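GRAM domain-containing protein 1A (Mus musculus, PDB 6GQF) carries cholesterol non-vesicularly from the plasma membrane to the endoplasmic reticulum, binding the sterol through its VASt (ASTER) domain, the part present here. Local coordinates at residues Leu34-Gly39 against Arg161-Ser166; Ser45-Gly50 against Arg199-Ala204. All blocks are in the same frame, centred on the assembly; numbering follows the deposited sequence.

Contact 1: residues Leu34-Gly39 against Arg161-Ser166; sequences LPDLSG and RLRVSS
With D36 CG set anti to its carbonyl carbon (chi1 -72°) and the R163 chain bent at chi3, a carboxylate and a guanidinium meet over the curved antiparallel sheet of the VASt domain, a Bet v 1-like fold. The acid comes from the loop entering strand 40-47, the base from strand 159-170, on the side of that strand turned away from helix 176-202. R163 NH2 donates to D36 OD2 at 2.5 Å, a salt bridge received on the syn side but tilted out of the carboxylate plane. The two planes stand 38° apart, and R163 NE stays 3.8 Å from D36 OD1, so the pairing is one-pronged. Were D36 replaced by an alanine, R163 NH2 would probably lose this acidic mate and the guanidinium would be freer to turn. Two residues further along the strand, S165 OG accepts a bent bond from L37 N at 3.2 Å (N-H...O 139°). The L37 side chain lies against the strand backbone, with L37 CD1 3.4 Å from S165 O. On the other side of the strand, S166 OG bonds to the pocket residue H148, and the S166 side chain lies about 7 Å from the bound 25-hydroxycholesterol. After an inverse gamma turn centred on S38, G39 CA makes a CA-H...O contact of 3.2 Å with S166 O.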
ATOM      1  N   LEU A  34       6.195  15.912  -6.035  1.00 99.75           N
ATOM      2  CA  LEU A  34       6.627  14.519  -6.128  1.00 95.47           C
ATOM      3  C   LEU A  34       5.951  13.768  -7.282  1.00 92.73           C
ATOM      4  O   LEU A  34       4.730  13.832  -7.429  1.00 90.31           O
ATOM      5  CB  LEU A  34       6.349  13.801  -4.808  1.00 91.75           C
ATOM      6  CG  LEU A  34       7.068  14.381  -3.584  1.00 99.88           C
ATOM      7  CD1 LEU A  34       6.610  13.677  -2.313  1.00 94.33           C
ATOM      8  CD2 LEU A  34       8.592  14.300  -3.726  1.00 93.04           C
ATOM      9  N   PRO A  35       6.742  13.045  -8.105  1.00 94.24           N
ATOM     10  CA  PRO A  35       6.163  12.296  -9.223  1.00 92.88           C
ATOM     11  C   PRO A  35       5.843  10.844  -8.862  1.00 90.58           C
ATOM     12  O   PRO A  35       5.772  10.500  -7.682  1.00 87.75           O
ATOM     13  CB  PRO A  35       7.265  12.370 -10.282  1.00 90.03           C
ATOM     14  CG  PRO A  35       8.554  12.493  -9.491  1.00 90.70           C
ATOM     15  CD  PRO A  35       8.203  12.856  -8.060  1.00 93.04           C
ATOM     16  N   ASP A  36       5.651  10.007  -9.878  1.00 87.96           N
ATOM     17  CA  ASP A  36       5.397   8.584  -9.676  1.00 83.48           C
ATOM     18  C   ASP A  36       6.687   7.823  -9.363  1.00 84.79           C
ATOM     19  O   ASP A  36       7.763   8.416  -9.271  1.00 92.13           O
ATOM     20  CB  ASP A  36       4.726   7.985 -10.916  1.00 89.21           C
ATOM     21  CG  ASP A  36       3.291   8.438 -11.078  1.00 91.51           C
ATOM     22  OD1 ASP A  36       2.922   9.478 -10.492  1.00107.67           O
ATOM     23  OD2 ASP A  36       2.530   7.755 -11.794  1.00 80.30           O
ATOM     24  N   LEU A  37       6.563   6.508  -9.203  1.00 80.41           N
ATOM     25  CA  LEU A  37       7.703   5.645  -8.911  1.00 74.97           C
ATOM     26  C   LEU A  37       8.120   4.873 -10.157  1.00 72.83           C
ATOM     27  O   LEU A  37       7.293   4.557 -11.011  1.00 73.84           O
ATOM     28  CB  LEU A  37       7.365   4.678  -7.773  1.00 72.49           C
ATOM     29  CG  LEU A  37       7.094   5.312  -6.404  1.00 66.32           C
ATOM     30  CD1 LEU A  37       6.513   4.283  -5.451  1.00 65.43           C
ATOM     31  CD2 LEU A  37       8.358   5.915  -5.820  1.00 60.37           C
ATOM     32  N   SER A  38       9.411   4.568 -10.245  1.00 79.64           N
ATOM     33  CA  SER A  38       9.979   3.893 -11.405  1.00 73.97           C
ATOM     34  C   SER A  38       9.763   2.389 -11.347  1.00 72.27           C
ATOM     35  O   SER A  38      10.703   1.613 -11.522  1.00 84.76           O
ATOM     36  CB  SER A  38      11.475   4.196 -11.506  1.00 89.22           C
ATOM     37  OG  SER A  38      12.160   3.747 -10.347  1.00 87.03           O
ATOM     38  N   GLY A  39       8.523   1.983 -11.093  1.00 70.00           N
ATOM     39  CA  GLY A  39       8.169   0.575 -11.039  1.00 72.35           C
ATOM     40  C   GLY A  39       6.972   0.282 -11.923  1.00 67.82           C
ATOM     41  O   GLY A  39       7.139  -0.168 -13.057  1.00 72.29           O
ATOM     42  N   ARG A 161      -9.550  12.035  -7.759  1.00 74.90           N
ATOM     43  CA  ARG A 161      -8.762  11.019  -8.450  1.00 76.65           C
ATOM     44  C   ARG A 161      -7.870  10.281  -7.458  1.00 79.21           C
ATOM     45  O   ARG A 161      -7.486  10.832  -6.425  1.00 82.61           O
ATOM     46  CB  ARG A 161      -7.910  11.646  -9.558  1.00 70.43           C
ATOM     47  CG  ARG A 161      -6.978  10.656 -10.264  1.00 68.91           C
ATOM     48  CD  ARG A 161      -6.151  11.326 -11.345  1.00 75.23           C
ATOM     49  NE  ARG A 161      -6.979  11.878 -12.415  1.00 90.10           N
ATOM     50  CZ  ARG A 161      -7.387  11.204 -13.489  1.00 85.06           C
ATOM     51  NH1 ARG A 161      -7.056   9.929 -13.662  1.00 79.03           N
ATOM     52  NH2 ARG A 161      -8.136  11.813 -14.396  1.00 90.23           N
ATOM     53  N   LEU A 162      -7.547   9.033  -7.782  1.00 74.02           N
ATOM     54  CA  LEU A 162      -6.628   8.230  -6.984  1.00 71.14           C
ATOM     55  C   LEU A 162      -5.552   7.616  -7.880  1.00 68.91           C
ATOM     56  O   LEU A 162      -5.867   6.948  -8.865  1.00 70.80           O
ATOM     57  CB  LEU A 162      -7.393   7.134  -6.230  1.00 70.81           C
ATOM     58  CG  LEU A 162      -6.578   6.153  -5.380  1.00 64.38           C
ATOM     59  CD1 LEU A 162      -5.800   6.863  -4.298  1.00 65.64           C
ATOM     60  CD2 LEU A 162      -7.490   5.119  -4.752  1.00 68.00           C
ATOM     61  N   ARG A 163      -4.289   7.867  -7.545  1.00 64.38           N
ATOM     62  CA  ARG A 163      -3.160   7.236  -8.224  1.00 65.73           C
ATOM     63  C   ARG A 163      -2.320   6.428  -7.238  1.00 66.90           C
ATOM     64  O   ARG A 163      -2.068   6.869  -6.117  1.00 66.67           O
ATOM     65  CB  ARG A 163      -2.281   8.281  -8.917  1.00 61.90           C
ATOM     66  CG  ARG A 163      -2.891   8.879 -10.161  1.00 72.46           C
ATOM     67  CD  ARG A 163      -2.052  10.030 -10.691  1.00 80.11           C
ATOM     68  NE  ARG A 163      -0.781   9.595 -11.273  1.00 84.23           N
ATOM     69  CZ  ARG A 163      -0.625   9.176 -12.528  1.00 86.97           C
ATOM     70  NH1 ARG A 163      -1.662   9.110 -13.355  1.00 82.36           N
ATOM     71  NH2 ARG A 163       0.574   8.811 -12.957  1.00 79.28           N
ATOM     72  N   VAL A 164      -1.895   5.241  -7.661  1.00 63.86           N
ATOM     73  CA  VAL A 164      -0.977   4.434  -6.872  1.00 54.23           C
ATOM     74  C   VAL A 164       0.102   3.834  -7.761  1.00 55.22           C
ATOM     75  O   VAL A 164      -0.179   3.030  -8.651  1.00 58.27           O
ATOM     76  CB  VAL A 164      -1.698   3.298  -6.126  1.00 62.77           C
ATOM     77  CG1 VAL A 164      -0.711   2.534  -5.241  1.00 59.72           C
ATOM     78  CG2 VAL A 164      -2.848   3.851  -5.293  1.00 65.70           C
ATOM     79  N   SER A 165       1.338   4.245  -7.512  1.00 60.24           N
ATOM     80  CA  SER A 165       2.495   3.669  -8.170  1.00 61.94           C
ATOM     81  C   SER A 165       3.339   2.966  -7.122  1.00 61.77           C
ATOM     82  O   SER A 165       3.271   3.297  -5.939  1.00 57.47           O
ATOM     83  CB  SER A 165       3.308   4.745  -8.886  1.00 61.86           C
ATOM     84  OG  SER A 165       3.692   5.757  -7.973  1.00 67.02           O
ATOM     85  N   SER A 166       4.127   1.993  -7.561  1.00 65.09           N
ATOM     86  CA  SER A 166       4.953   1.207  -6.653  1.00 61.30           C
ATOM     87  C   SER A 166       6.323   0.970  -7.261  1.00 61.83           C
ATOM     88  O   SER A 166       6.554   1.279  -8.427  1.00 62.83           O
ATOM     89  CB  SER A 166       4.273  -0.122  -6.337  1.00 56.66           C
ATOM     90  OG  SER A 166       2.952   0.126  -5.870  1.00 55.44           O
TER

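Contact 2: residues Ser45-Gly50 against Arg199-Ala204; sequences SVFHMG and RELAKA
F47 and L201 cross at about a right angle where the edge strand 40-47 meets the C-terminal part of the long helix 176-202, the helix that packs across the curved sheet in this helix-grip, StAR-related fold. F47 CG lies anti to its carbonyl carbon (chi1 -65°), which carries the ring from the strand to the helix, where F47 CE1 comes 3.6 Å from L201 CB. F47 CZ is almost equally near L201 CB, at 3.7 Å, so the CE1-CZ side of the ring makes the apolar contact. L201 CB approaches this side obliquely, whereas A202 CA lies at the ring edge, in its plane. The same CE1 of F47 is 3.5 Å from A202 N, which shows the aromatic group packing on helix backbone as well as on side chain. M49 comes to the carbonyl side of L201: its chain, bent at chi3 (-71°), brings M49 CE to 3.6 Å from L201 O. M49 and L201 both also touch L54 and M57 of helix 51-58, for which G50 is the N-cap, and L201 in addition meets F64 of helix 63-71. The contact joins the end of strand 40-47 and the residues after it to helix 176-202, with helices 51-58 and 63-71 packing against it. This apolar junction is well away from the sterol: the side chain of L201 is about 12 Å from the bound 25-hydroxycholesterol. At the far end of the contact, M49 SD lies 3.9 Å from A204 O.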
ATOM      1  N   SER A  45      -7.710   5.778 -10.972  1.00 63.16           N
ATOM      2  CA  SER A  45      -9.158   5.841 -11.076  1.00 71.59           C
ATOM      3  C   SER A  45      -9.707   7.175 -10.587  1.00 69.03           C
ATOM      4  O   SER A  45      -9.079   7.860  -9.783  1.00 73.21           O
ATOM      5  CB  SER A  45      -9.779   4.698 -10.277  1.00 78.09           C
ATOM      6  OG  SER A  45      -9.250   3.453 -10.702  1.00 88.59           O
ATOM      7  N   VAL A  46     -10.885   7.536 -11.085  1.00 71.32           N
ATOM      8  CA  VAL A  46     -11.596   8.708 -10.594  1.00 72.71           C
ATOM      9  C   VAL A  46     -12.862   8.248  -9.890  1.00 68.63           C
ATOM     10  O   VAL A  46     -13.649   7.482 -10.442  1.00 70.21           O
ATOM     11  CB  VAL A  46     -11.946   9.692 -11.730  1.00 75.50           C
ATOM     12  CG1 VAL A  46     -12.742  10.868 -11.186  1.00 78.04           C
ATOM     13  CG2 VAL A  46     -10.676  10.193 -12.415  1.00 75.72           C
ATOM     14  N   PHE A  47     -13.035   8.715  -8.659  1.00 72.66           N
ATOM     15  CA  PHE A  47     -14.181   8.345  -7.845  1.00 76.97           C
ATOM     16  C   PHE A  47     -15.054   9.556  -7.571  1.00 80.38           C
ATOM     17  O   PHE A  47     -14.563  10.681  -7.493  1.00 82.85           O
ATOM     18  CB  PHE A  47     -13.720   7.722  -6.527  1.00 79.11           C
ATOM     19  CG  PHE A  47     -12.996   6.424  -6.702  1.00 75.11           C
ATOM     20  CD1 PHE A  47     -13.697   5.235  -6.777  1.00 68.28           C
ATOM     21  CD2 PHE A  47     -11.616   6.393  -6.800  1.00 75.05           C
ATOM     22  CE1 PHE A  47     -13.037   4.040  -6.943  1.00 71.79           C
ATOM     23  CE2 PHE A  47     -10.950   5.201  -6.968  1.00 72.62           C
ATOM     24  CZ  PHE A  47     -11.661   4.021  -7.039  1.00 75.00           C
ATOM     25  N   HIS A  48     -16.351   9.311  -7.419  1.00 83.04           N
ATOM     26  CA  HIS A  48     -17.297  10.363  -7.076  1.00 91.16           C
ATOM     27  C   HIS A  48     -17.422  10.481  -5.560  1.00 93.27           C
ATOM     28  O   HIS A  48     -18.516  10.649  -5.019  1.00100.84           O
ATOM     29  CB  HIS A  48     -18.658  10.092  -7.720  1.00 90.09           C
ATOM     30  CG  HIS A  48     -18.704  10.402  -9.185  1.00 92.11           C
ATOM     31  ND1 HIS A  48     -19.221   9.527 -10.116  1.00 94.14           N
ATOM     32  CD2 HIS A  48     -18.300  11.493  -9.877  1.00 97.76           C
ATOM     33  CE1 HIS A  48     -19.132  10.067 -11.320  1.00 95.54           C
ATOM     34  NE2 HIS A  48     -18.576  11.258 -11.202  1.00 98.61           N
ATOM     35  N   MET A  49     -16.282  10.380  -4.886  1.00 87.01           N
ATOM     36  CA  MET A  49     -16.189  10.621  -3.456  1.00 87.21           C
ATOM     37  C   MET A  49     -15.234  11.779  -3.246  1.00 85.38           C
ATOM     38  O   MET A  49     -14.282  11.947  -4.008  1.00 88.84           O
ATOM     39  CB  MET A  49     -15.709   9.369  -2.720  1.00 85.59           C
ATOM     40  CG  MET A  49     -16.696   8.214  -2.788  1.00 95.59           C
ATOM     41  SD  MET A  49     -16.057   6.662  -2.131  1.00 99.12           S
ATOM     42  CE  MET A  49     -14.874   6.226  -3.405  1.00 86.82           C
ATOM     43  N   GLY A  50     -15.498  12.592  -2.230  1.00 86.81           N
ATOM     44  CA  GLY A  50     -14.621  13.703  -1.919  1.00 89.28           C
ATOM     45  C   GLY A  50     -13.223  13.214  -1.598  1.00 85.47           C
ATOM     46  O   GLY A  50     -13.043  12.081  -1.146  1.00 81.08           O
ATOM     47  N   ARG A 199     -11.426  -2.070  -6.798  1.00 67.22           N
ATOM     48  CA  ARG A 199     -12.776  -2.588  -6.974  1.00 67.82           C
ATOM     49  C   ARG A 199     -13.659  -2.317  -5.751  1.00 73.98           C
ATOM     50  O   ARG A 199     -14.854  -2.061  -5.889  1.00 75.57           O
ATOM     51  CB  ARG A 199     -12.727  -4.088  -7.270  1.00 68.70           C
ATOM     52  CG  ARG A 199     -14.079  -4.781  -7.190  1.00 83.42           C
ATOM     53  CD  ARG A 199     -14.020  -6.209  -7.710  1.00 94.55           C
ATOM     54  NE  ARG A 199     -14.081  -6.272  -9.169  1.00 90.52           N
ATOM     55  CZ  ARG A 199     -14.154  -7.404  -9.863  1.00 97.12           C
ATOM     56  NH1 ARG A 199     -14.176  -8.574  -9.235  1.00101.75           N
ATOM     57  NH2 ARG A 199     -14.207  -7.365 -11.187  1.00 91.33           N
ATOM     58  N   GLU A 200     -13.073  -2.372  -4.559  1.00 73.55           N
ATOM     59  CA  GLU A 200     -13.839  -2.192  -3.328  1.00 74.09           C
ATOM     60  C   GLU A 200     -14.205  -0.730  -3.097  1.00 76.74           C
ATOM     61  O   GLU A 200     -15.232  -0.429  -2.482  1.00 78.19           O
ATOM     62  CB  GLU A 200     -13.057  -2.732  -2.131  1.00 80.92           C
ATOM     63  CG  GLU A 200     -13.032  -4.254  -2.052  1.00 84.69           C
ATOM     64  CD  GLU A 200     -14.419  -4.854  -1.905  1.00 82.96           C
ATOM     65  OE1 GLU A 200     -15.222  -4.305  -1.119  1.00 83.67           O
ATOM     66  OE2 GLU A 200     -14.709  -5.865  -2.581  1.00 77.38           O
ATOM     67  N   LEU A 201     -13.360   0.175  -3.577  1.00 74.58           N
ATOM     68  CA  LEU A 201     -13.657   1.599  -3.522  1.00 75.26           C
ATOM     69  C   LEU A 201     -14.734   1.937  -4.542  1.00 76.79           C
ATOM     70  O   LEU A 201     -15.561   2.825  -4.323  1.00 80.69           O
ATOM     71  CB  LEU A 201     -12.398   2.430  -3.785  1.00 76.23           C
ATOM     72  CG  LEU A 201     -11.402   2.589  -2.634  1.00 71.79           C
ATOM     73  CD1 LEU A 201     -10.188   3.352  -3.117  1.00 72.10           C
ATOM     74  CD2 LEU A 201     -12.034   3.314  -1.460  1.00 74.49           C
ATOM     75  N   ALA A 202     -14.716   1.221  -5.661  1.00 76.43           N
ATOM     76  CA  ALA A 202     -15.718   1.401  -6.700  1.00 75.63           C
ATOM     77  C   ALA A 202     -17.113   1.094  -6.154  1.00 82.56           C
ATOM     78  O   ALA A 202     -18.008   1.943  -6.201  1.00 87.79           O
ATOM     79  CB  ALA A 202     -15.400   0.517  -7.900  1.00 70.76           C
ATOM     80  N   LYS A 203     -17.293  -0.112  -5.618  1.00 73.35           N
ATOM     81  CA  LYS A 203     -18.590  -0.524  -5.088  1.00 75.54           C
ATOM     82  C   LYS A 203     -18.983   0.253  -3.832  1.00 82.83           C
ATOM     83  O   LYS A 203     -20.129   0.189  -3.392  1.00 88.77           O
ATOM     84  CB  LYS A 203     -18.594  -2.022  -4.793  1.00 72.73           C
ATOM     85  CG  LYS A 203     -17.513  -2.474  -3.840  1.00 78.06           C
ATOM     86  CD  LYS A 203     -17.596  -3.974  -3.568  1.00 88.68           C
ATOM     87  CE  LYS A 203     -17.546  -4.795  -4.850  1.00 80.32           C
ATOM     88  NZ  LYS A 203     -17.297  -6.241  -4.589  1.00 84.00           N
ATOM     89  N   ALA A 204     -18.030   0.978  -3.255  1.00 82.71           N
ATOM     90  CA  ALA A 204     -18.329   1.904  -2.173  1.00 79.32           C
ATOM     91  C   ALA A 204     -18.783   3.228  -2.775  1.00 84.02           C
ATOM     92  O   ALA A 204     -18.115   3.783  -3.648  1.00 80.62           O
ATOM     93  CB  ALA A 204     -17.118   2.098  -1.285  1.00 83.22           C
TER

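Overall arrangement
From the first modelled residues, the loop 34-39 leads directly into strand 40-47, whose end opens contact 2. The chain then runs through the short helices and most of the sheet before 161-166 closes contact 1, a loop of 121 intervening residues; the final helix brings 199-204 back to 45-50 over 148. The segments alternate, so the two loops cross. The contact centres are 18 Å apart, yet they touch: L162 N lies 2.8 Å from S45 O, a probable hydrogen bond between neighbouring strands, and L162 also packs on L201. Together the two contacts hold both ends of the modelled chain to the strand pair 40-47 and 159-170.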